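Local coordinates for KDGF (Halomonas sp., PDB 5FQ0), which probably converts the 4,5-unsaturated monouronates released from pectin and alginate into linear ketonised sugars, as a small nickel-bound cupin, at residues V26-P30 against D31-V35; F6-N9 against D10-D13; E65-E69 against G70-R74. One frame throughout, in Å; residues are numbered along the deposited sequence.

Interaction 1. Residues V26-P30 against D31-V35; sequences VAHTP and DLMAV
Ala27 and Ala34 anchor the backbone ladder of a tight antiparallel hairpin: Ala34 N reaches Ala27 O at 2.9 Å with an almost straight bond (167°). Toward the turn, Thr29 N gives a hydrogen bond of 2.7 Å to Leu32 O. At the far end Ala34 O accepts from Val26 N at 2.9 Å and, weakly, from Ala27 N; two residues thus face one, a classic beta bulge. Between these bonds, His28 and Met33 form a non-hydrogen-bonded pair, and Met33 CA sends a CA-H...O contact to Ala27 O (3.3 Å).

One side chain joins the backbone bonding: Thr29 OG1 accepts from Asp31 N at 3.1 Å across Pro30, closing an ST turn; its chi1 of 69° sets OG1 between backbone N and carbonyl carbon, over the bend. The same hydroxyl is hydrogen-bonded to an acidic side chain of the other chain. A valine here would probably leave both Asp31 N and that acid without this partner.

Apolar packing adds Val26 CB against Ala34 CB (4.1 Å). His28 and Met33 run side by side, their CB atoms 3.8 Å apart, and Met33 CE meets the imidazole obliquely, while His28 ND1 is bonded to Arg107.

Backbone bonds therefore hold the hairpin itself, whereas Thr29 couples its turn to the dimer interface, where Val26 and Leu32 also pack on apolar side chains of the other chain.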
loop_
_atom_site.group_PDB
_atom_site.type_symbol
_atom_site.label_atom_id
_atom_site.label_comp_id
_atom_site.label_asym_id
_atom_site.label_seq_id
_atom_site.Cartn_x
_atom_site.Cartn_y
_atom_site.Cartn_z
ATOM N N VAL B 26 -3.602 3.801 -8.616
ATOM C CA VAL B 26 -2.951 2.513 -8.839
ATOM C C VAL B 26 -3.986 1.411 -9.183
ATOM O O VAL B 26 -3.951 0.831 -10.268
ATOM C CB VAL B 26 -2.017 2.168 -7.645
ATOM C CG1 VAL B 26 -1.567 0.727 -7.681
ATOM C CG2 VAL B 26 -0.797 3.119 -7.648
ATOM N N ALA B 27 -4.927 1.159 -8.274
ATOM C CA ALA B 27 -5.908 0.069 -8.468
ATOM C C ALA B 27 -7.049 0.303 -7.479
ATOM O O ALA B 27 -6.874 0.972 -6.437
ATOM C CB ALA B 27 -5.274 -1.310 -8.236
ATOM N N HIS B 28 -8.223 -0.235 -7.787
ATOM C CA HIS B 28 -9.313 -0.143 -6.821
ATOM C C HIS B 28 -10.370 -1.201 -7.054
ATOM O O HIS B 28 -10.480 -1.724 -8.150
ATOM C CB HIS B 28 -9.963 1.244 -6.851
ATOM C CG HIS B 28 -10.391 1.690 -8.214
ATOM N ND1 HIS B 28 -11.665 1.481 -8.693
ATOM C CD2 HIS B 28 -9.720 2.330 -9.200
ATOM C CE1 HIS B 28 -11.764 1.976 -9.912
ATOM N NE2 HIS B 28 -10.605 2.507 -10.239
ATOM N N THR B 29 -11.088 -1.550 -5.985
ATOM C CA THR B 29 -12.367 -2.210 -6.072
ATOM C C THR B 29 -13.302 -1.208 -5.389
ATOM O O THR B 29 -12.832 -0.159 -4.913
ATOM C CB THR B 29 -12.391 -3.542 -5.285
ATOM O OG1 THR B 29 -12.324 -3.261 -3.890
ATOM C CG2 THR B 29 -11.223 -4.471 -5.702
ATOM N N PRO B 30 -14.613 -1.517 -5.306
ATOM C CA PRO B 30 -15.457 -0.637 -4.503
ATOM C C PRO B 30 -15.063 -0.516 -3.041
ATOM O O PRO B 30 -15.371 0.494 -2.404
ATOM C CB PRO B 30 -16.845 -1.299 -4.615
ATOM C CG PRO B 30 -16.808 -1.977 -5.977
ATOM C CD PRO B 30 -15.404 -2.544 -6.013
ATOM N N ASP B 31 -14.414 -1.527 -2.480
ATOM C CA ASP B 31 -14.065 -1.466 -1.058
ATOM C C ASP B 31 -12.602 -1.148 -0.778
ATOM O O ASP B 31 -12.221 -1.107 0.397
ATOM C CB ASP B 31 -14.351 -2.784 -0.334
ATOM C CG ASP B 31 -15.788 -3.262 -0.504
ATOM O OD1 ASP B 31 -16.673 -2.407 -0.692
ATOM O OD2 ASP B 31 -16.010 -4.504 -0.442
ATOM N N LEU B 32 -11.772 -0.995 -1.820
ATOM C CA LEU B 32 -10.336 -0.877 -1.592
ATOM C C LEU B 32 -9.691 -0.119 -2.728
ATOM O O LEU B 32 -10.000 -0.351 -3.883
ATOM C CB LEU B 32 -9.704 -2.282 -1.502
ATOM C CG LEU B 32 -8.251 -2.436 -1.052
ATOM C CD1 LEU B 32 -8.044 -1.817 0.319
ATOM C CD2 LEU B 32 -7.834 -3.908 -1.081
ATOM N N MET B 33 -8.771 0.780 -2.395
ATOM C CA MET B 33 -8.119 1.601 -3.401
ATOM C C MET B 33 -6.687 1.938 -2.961
ATOM O O MET B 33 -6.425 2.138 -1.756
ATOM C CB MET B 33 -8.933 2.886 -3.612
ATOM C CG MET B 33 -8.318 3.905 -4.579
ATOM S SD MET B 33 -9.308 5.408 -4.824
ATOM C CE MET B 33 -9.882 5.293 -6.495
ATOM N N ALA B 34 -5.780 1.996 -3.932
ATOM C CA ALA B 34 -4.406 2.422 -3.712
ATOM C C ALA B 34 -4.110 3.561 -4.683
ATOM O O ALA B 34 -4.475 3.485 -5.862
ATOM C CB ALA B 34 -3.425 1.252 -3.925
ATOM N N VAL B 35 -3.435 4.595 -4.189
ATOM C CA VAL B 35 -3.077 5.765 -4.982
ATOM C C VAL B 35 -1.607 6.036 -4.700
ATOM O O VAL B 35 -1.189 6.028 -3.546
ATOM C CB VAL B 35 -3.908 7.013 -4.568
ATOM C CG1 VAL B 35 -3.599 8.190 -5.483
ATOM C CG2 VAL B 35 -5.408 6.701 -4.563
#

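Interaction 2. Residues F6-N9 against D10-D13; sequences FFIN and DEHD
Asp10 follows directly on Asn9, and one water spans their side chains, accepting from Asn9 ND2 at 3.2 Å and donating to Asp10 OD1. The other end of the amide, Asn9 OD1, is taken by Lys24, which also bonds His12 O.

At Glu11 the chain turns back: Glu11 N donates to Ile8 O at 2.8 Å. The extended Glu11 side chain crosses Ile8, its CD 3.6 Å from Ile8 CB. Beyond the turn, its OE2 forms a salt bridge with a basic side chain of the other chain. This three-residue spacing is that of a short 3-10 turn, which brings the chain round after strand 5-7, itself paired in an antiparallel ladder with a strand of the other chain.

His12 N repeats the spacing, bonding Asn9 O. With chi1 at -59°, CG stands beside the backbone N, and the imidazole comes back against Phe7 in an offset stack, centroids 4.6 Å apart and planes inclined by 23°. Phe7 CE1 sits over one face, 3.4 Å from His12 CD2, while that CD2 carbon reaches Ile8 O at 3.0 Å along the ring's edge. A second water lies in the imidazole plane, 2.6 Å from His12 NE2, and accepts from Ile8 N.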
loop_
_atom_site.group_PDB
_atom_site.type_symbol
_atom_site.label_atom_id
_atom_site.label_comp_id
_atom_site.label_asym_id
_atom_site.label_seq_id
_atom_site.Cartn_x
_atom_site.Cartn_y
_atom_site.Cartn_z
ATOM N N PHE B 6 -4.046 -5.349 -13.534
ATOM C CA PHE B 6 -2.629 -5.020 -13.242
ATOM C C PHE B 6 -2.406 -3.536 -13.369
ATOM O O PHE B 6 -3.066 -2.873 -14.146
ATOM C CB PHE B 6 -1.647 -5.731 -14.206
ATOM C CG PHE B 6 -1.588 -7.239 -14.011
ATOM C CD1 PHE B 6 -0.891 -7.795 -12.936
ATOM C CD2 PHE B 6 -2.254 -8.095 -14.890
ATOM C CE1 PHE B 6 -0.841 -9.175 -12.747
ATOM C CE2 PHE B 6 -2.204 -9.474 -14.710
ATOM C CZ PHE B 6 -1.497 -10.017 -13.649
ATOM N N PHE B 7 -1.455 -3.011 -12.623
ATOM C CA PHE B 7 -1.102 -1.609 -12.815
ATOM C C PHE B 7 0.377 -1.632 -13.131
ATOM O O PHE B 7 1.174 -2.162 -12.336
ATOM C CB PHE B 7 -1.353 -0.795 -11.523
ATOM C CG PHE B 7 -0.800 0.624 -11.578
ATOM C CD1 PHE B 7 -1.490 1.633 -12.248
ATOM C CD2 PHE B 7 0.405 0.943 -10.951
ATOM C CE1 PHE B 7 -0.997 2.929 -12.289
ATOM C CE2 PHE B 7 0.918 2.250 -10.997
ATOM C CZ PHE B 7 0.210 3.233 -11.652
ATOM N N ILE B 8 0.736 -1.097 -14.293
ATOM C CA ILE B 8 2.115 -1.025 -14.695
ATOM C C ILE B 8 2.480 0.459 -14.671
ATOM O O ILE B 8 2.013 1.282 -15.499
ATOM C CB ILE B 8 2.359 -1.633 -16.089
ATOM C CG1 ILE B 8 1.856 -3.097 -16.160
ATOM C CG2 ILE B 8 3.854 -1.532 -16.470
ATOM C CD1 ILE B 8 2.431 -4.039 -15.112
ATOM N N ASN B 9 3.317 0.804 -13.715
ATOM C CA ASN B 9 3.617 2.205 -13.480
ATOM C C ASN B 9 4.125 2.923 -14.723
ATOM O O ASN B 9 3.728 4.035 -14.976
ATOM C CB ASN B 9 4.637 2.303 -12.377
ATOM C CG ASN B 9 4.888 3.725 -11.935
ATOM O OD1 ASN B 9 3.970 4.512 -11.725
ATOM N ND2 ASN B 9 6.143 4.058 -11.795
ATOM N N ASP B 10 4.999 2.273 -15.502
ATOM C CA ASP B 10 5.541 2.870 -16.724
ATOM C C ASP B 10 4.505 3.123 -17.810
ATOM O O ASP B 10 4.825 3.783 -18.797
ATOM C CB ASP B 10 6.631 1.981 -17.310
ATOM C CG ASP B 10 7.861 1.895 -16.417
ATOM O OD1 ASP B 10 8.095 2.806 -15.559
ATOM O OD2 ASP B 10 8.588 0.888 -16.566
ATOM N N GLU B 11 3.270 2.626 -17.645
ATOM C CA GLU B 11 2.249 2.842 -18.659
ATOM C C GLU B 11 1.344 4.016 -18.329
ATOM O O GLU B 11 0.495 4.360 -19.151
ATOM C CB GLU B 11 1.380 1.581 -18.869
ATOM C CG GLU B 11 2.173 0.387 -19.390
ATOM C CD GLU B 11 1.330 -0.887 -19.466
ATOM O OE1 GLU B 11 0.095 -0.835 -19.232
ATOM O OE2 GLU B 11 1.920 -1.948 -19.736
ATOM N N HIS B 12 1.533 4.646 -17.169
ATOM C CA HIS B 12 0.635 5.721 -16.703
ATOM C C HIS B 12 1.353 7.046 -16.413
ATOM O O HIS B 12 2.426 7.053 -15.830
ATOM C CB HIS B 12 -0.121 5.266 -15.442
ATOM C CG HIS B 12 -0.952 4.036 -15.653
ATOM N ND1 HIS B 12 -2.292 4.091 -15.971
ATOM C CD2 HIS B 12 -0.619 2.725 -15.637
ATOM C CE1 HIS B 12 -2.757 2.864 -16.124
ATOM N NE2 HIS B 12 -1.761 2.012 -15.926
ATOM N N ASP B 13 0.735 8.158 -16.813
ATOM C CA ASP B 13 1.250 9.511 -16.562
ATOM C C ASP B 13 0.927 9.974 -15.156
ATOM O O ASP B 13 -0.109 9.580 -14.601
ATOM C CB ASP B 13 0.561 10.531 -17.520
ATOM C CG ASP B 13 0.853 10.279 -19.005
ATOM O OD1 ASP B 13 1.829 9.592 -19.386
ATOM O OD2 ASP B 13 0.089 10.836 -19.809
HETATM O O HOH W 1 -1.307 -0.501 -16.226
HETATM O O HOH W 2 8.327 1.896 -12.840
#

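Interaction 3. Residues E65-E69 against G70-R74; sequences EVELE and GEKRR
Lys72 folds its aliphatic chain across the flanks of Glu65 and Glu67. Its CD lies 3.5 Å from Glu67 CB, and its CE 3.4 Å from Glu67 OE2; the two side chains run alongside. Glu65 crosses the lysine obliquely, OE2 making a long salt bridge with Lys72 NZ (3.8 Å). Bends at chi2 (-80°) and chi4 (81°) carry the lysine over Glu67 and turn its end outward from the sheet. Methylene packing dominates; the distant charges probably add a little attraction.

Beneath it, the hairpin of strands 64-68 and 71-75 is paired by Val66 N to Arg73 O at 2.8 Å and Leu68 N to Glu71 O at 2.7 Å, each bond reciprocated. A type I' turn from Leu68 to Glu71 closes it, with Glu69 and Gly70 both at positive phi; a beta carbon on Gly70 would collide with Glu69 O.

On the face bearing Val66 and Leu68, Arg73 NH1 forms a salt bridge with Glu71 OE2 (2.7 Å), each residue packing on an aromatic side chain of the other chain. Val66 and Leu68 lean on Phe81 of the facing cupin sheet, the Leu68 side chain about 9 Å from the nickel ion, while Glu69 OE2 accepts from Met88 N.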
loop_
_atom_site.group_PDB
_atom_site.type_symbol
_atom_site.label_atom_id
_atom_site.label_comp_id
_atom_site.label_asym_id
_atom_site.label_seq_id
_atom_site.Cartn_x
_atom_site.Cartn_y
_atom_site.Cartn_z
ATOM N N GLU B 65 6.939 14.570 7.276
ATOM C CA GLU B 65 6.461 14.705 8.645
ATOM C C GLU B 65 4.951 14.538 8.604
ATOM O O GLU B 65 4.241 15.290 7.918
ATOM C CB GLU B 65 6.825 16.018 9.325
ATOM C CG GLU B 65 6.000 16.104 10.610
ATOM C CD GLU B 65 6.463 17.108 11.643
ATOM O OE1 GLU B 65 7.407 16.786 12.406
ATOM O OE2 GLU B 65 5.839 18.186 11.737
ATOM N N VAL B 66 4.458 13.539 9.310
ATOM C CA VAL B 66 3.035 13.235 9.282
ATOM C C VAL B 66 2.455 13.626 10.634
ATOM O O VAL B 66 3.060 13.351 11.696
ATOM C CB VAL B 66 2.767 11.745 8.978
ATOM C CG1 VAL B 66 1.323 11.370 9.316
ATOM C CG2 VAL B 66 3.063 11.442 7.506
ATOM N N GLU B 67 1.300 14.274 10.568
ATOM C CA GLU B 67 0.543 14.658 11.747
ATOM C C GLU B 67 -0.715 13.820 11.873
ATOM O O GLU B 67 -1.530 13.775 10.944
ATOM C CB GLU B 67 0.171 16.135 11.669
ATOM C CG GLU B 67 -0.640 16.586 12.862
ATOM C CD GLU B 67 -1.049 18.042 12.765
ATOM O OE1 GLU B 67 -1.173 18.576 11.638
ATOM O OE2 GLU B 67 -1.237 18.647 13.837
ATOM N N LEU B 68 -0.858 13.160 13.026
ATOM C CA LEU B 68 -1.993 12.318 13.319
ATOM C C LEU B 68 -2.612 12.801 14.619
ATOM O O LEU B 68 -2.020 12.621 15.679
ATOM C CB LEU B 68 -1.536 10.885 13.539
ATOM C CG LEU B 68 -1.619 9.806 12.482
ATOM C CD1 LEU B 68 -1.372 8.484 13.218
ATOM C CD2 LEU B 68 -2.978 9.843 11.772
ATOM N N GLU B 69 -3.796 13.388 14.520
ATOM C CA GLU B 69 -4.500 14.024 15.652
ATOM C C GLU B 69 -3.503 14.797 16.525
ATOM O O GLU B 69 -3.322 14.474 17.697
ATOM C CB GLU B 69 -5.286 12.990 16.484
ATOM C CG GLU B 69 -6.597 12.489 15.869
ATOM C CD GLU B 69 -7.686 13.553 15.710
ATOM O OE1 GLU B 69 -7.520 14.678 16.259
ATOM O OE2 GLU B 69 -8.716 13.275 15.042
ATOM N N GLY B 70 -2.814 15.767 15.927
ATOM C CA GLY B 70 -1.810 16.564 16.651
ATOM C C GLY B 70 -0.448 15.944 16.944
ATOM O O GLY B 70 0.507 16.682 17.142
ATOM N N GLU B 71 -0.336 14.611 16.976
ATOM C CA GLU B 71 0.969 13.939 17.114
ATOM C C GLU B 71 1.762 13.931 15.774
ATOM O O GLU B 71 1.233 13.534 14.738
ATOM C CB GLU B 71 0.803 12.502 17.666
ATOM C CG GLU B 71 2.135 11.776 17.923
ATOM C CD GLU B 71 2.023 10.263 18.180
ATOM O OE1 GLU B 71 0.898 9.719 18.225
ATOM O OE2 GLU B 71 3.070 9.593 18.332
ATOM N N LYS B 72 3.025 14.349 15.808
ATOM C CA LYS B 72 3.886 14.392 14.617
ATOM C C LYS B 72 4.976 13.318 14.665
ATOM O O LYS B 72 5.604 13.103 15.720
ATOM C CB LYS B 72 4.597 15.737 14.464
ATOM C CG LYS B 72 3.770 16.988 14.711
ATOM C CD LYS B 72 2.904 17.369 13.534
ATOM C CE LYS B 72 2.154 18.668 13.802
ATOM N NZ LYS B 72 2.994 19.867 13.557
ATOM N N ARG B 73 5.224 12.667 13.524
ATOM C CA ARG B 73 6.408 11.806 13.369
ATOM C C ARG B 73 7.048 11.986 11.999
ATOM O O ARG B 73 6.341 12.256 11.014
ATOM C CB ARG B 73 6.048 10.329 13.546
ATOM C CG ARG B 73 5.367 10.001 14.857
ATOM C CD ARG B 73 6.375 9.809 15.969
ATOM N NE ARG B 73 6.749 8.412 16.053
ATOM C CZ ARG B 73 6.031 7.494 16.695
ATOM N NH1 ARG B 73 4.907 7.841 17.327
ATOM N NH2 ARG B 73 6.443 6.229 16.712
ATOM N N ARG B 74 8.367 11.801 11.934
ATOM C CA ARG B 74 9.118 11.819 10.663
ATOM C C ARG B 74 9.104 10.387 10.151
ATOM O O ARG B 74 9.581 9.492 10.833
ATOM C CB ARG B 74 10.564 12.301 10.863
ATOM C CG ARG B 74 11.491 12.185 9.633
ATOM C CD ARG B 74 12.999 12.386 9.960
ATOM N NE ARG B 74 13.205 13.456 10.954
ATOM C CZ ARG B 74 13.614 13.284 12.216
ATOM N NH1 ARG B 74 13.964 12.089 12.675
ATOM N NH2 ARG B 74 13.700 14.332 13.023
#

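Overall arrangement
From the N terminus the three contacts follow in series, none nesting in or crossing another. Interaction 2 closes the small bend after strand 5-7, before the chain enters the larger sheet at 15-18. After the 15-18/21-29 pair, interaction 1 closes the hairpin between strands 21-29 and 32-39, and touches interaction 2 where Phe7 CD1 packs on Val26 O. Interaction 3 closes the hairpin of strands 64-68 and 71-75 at the edge of the smaller sheet, its centre about 25 Å from that of interaction 1 and across the chain's centre. The nickel ligands His48, His50 and Gln55 lie between these two hairpins in sequence, and His89 follows the second.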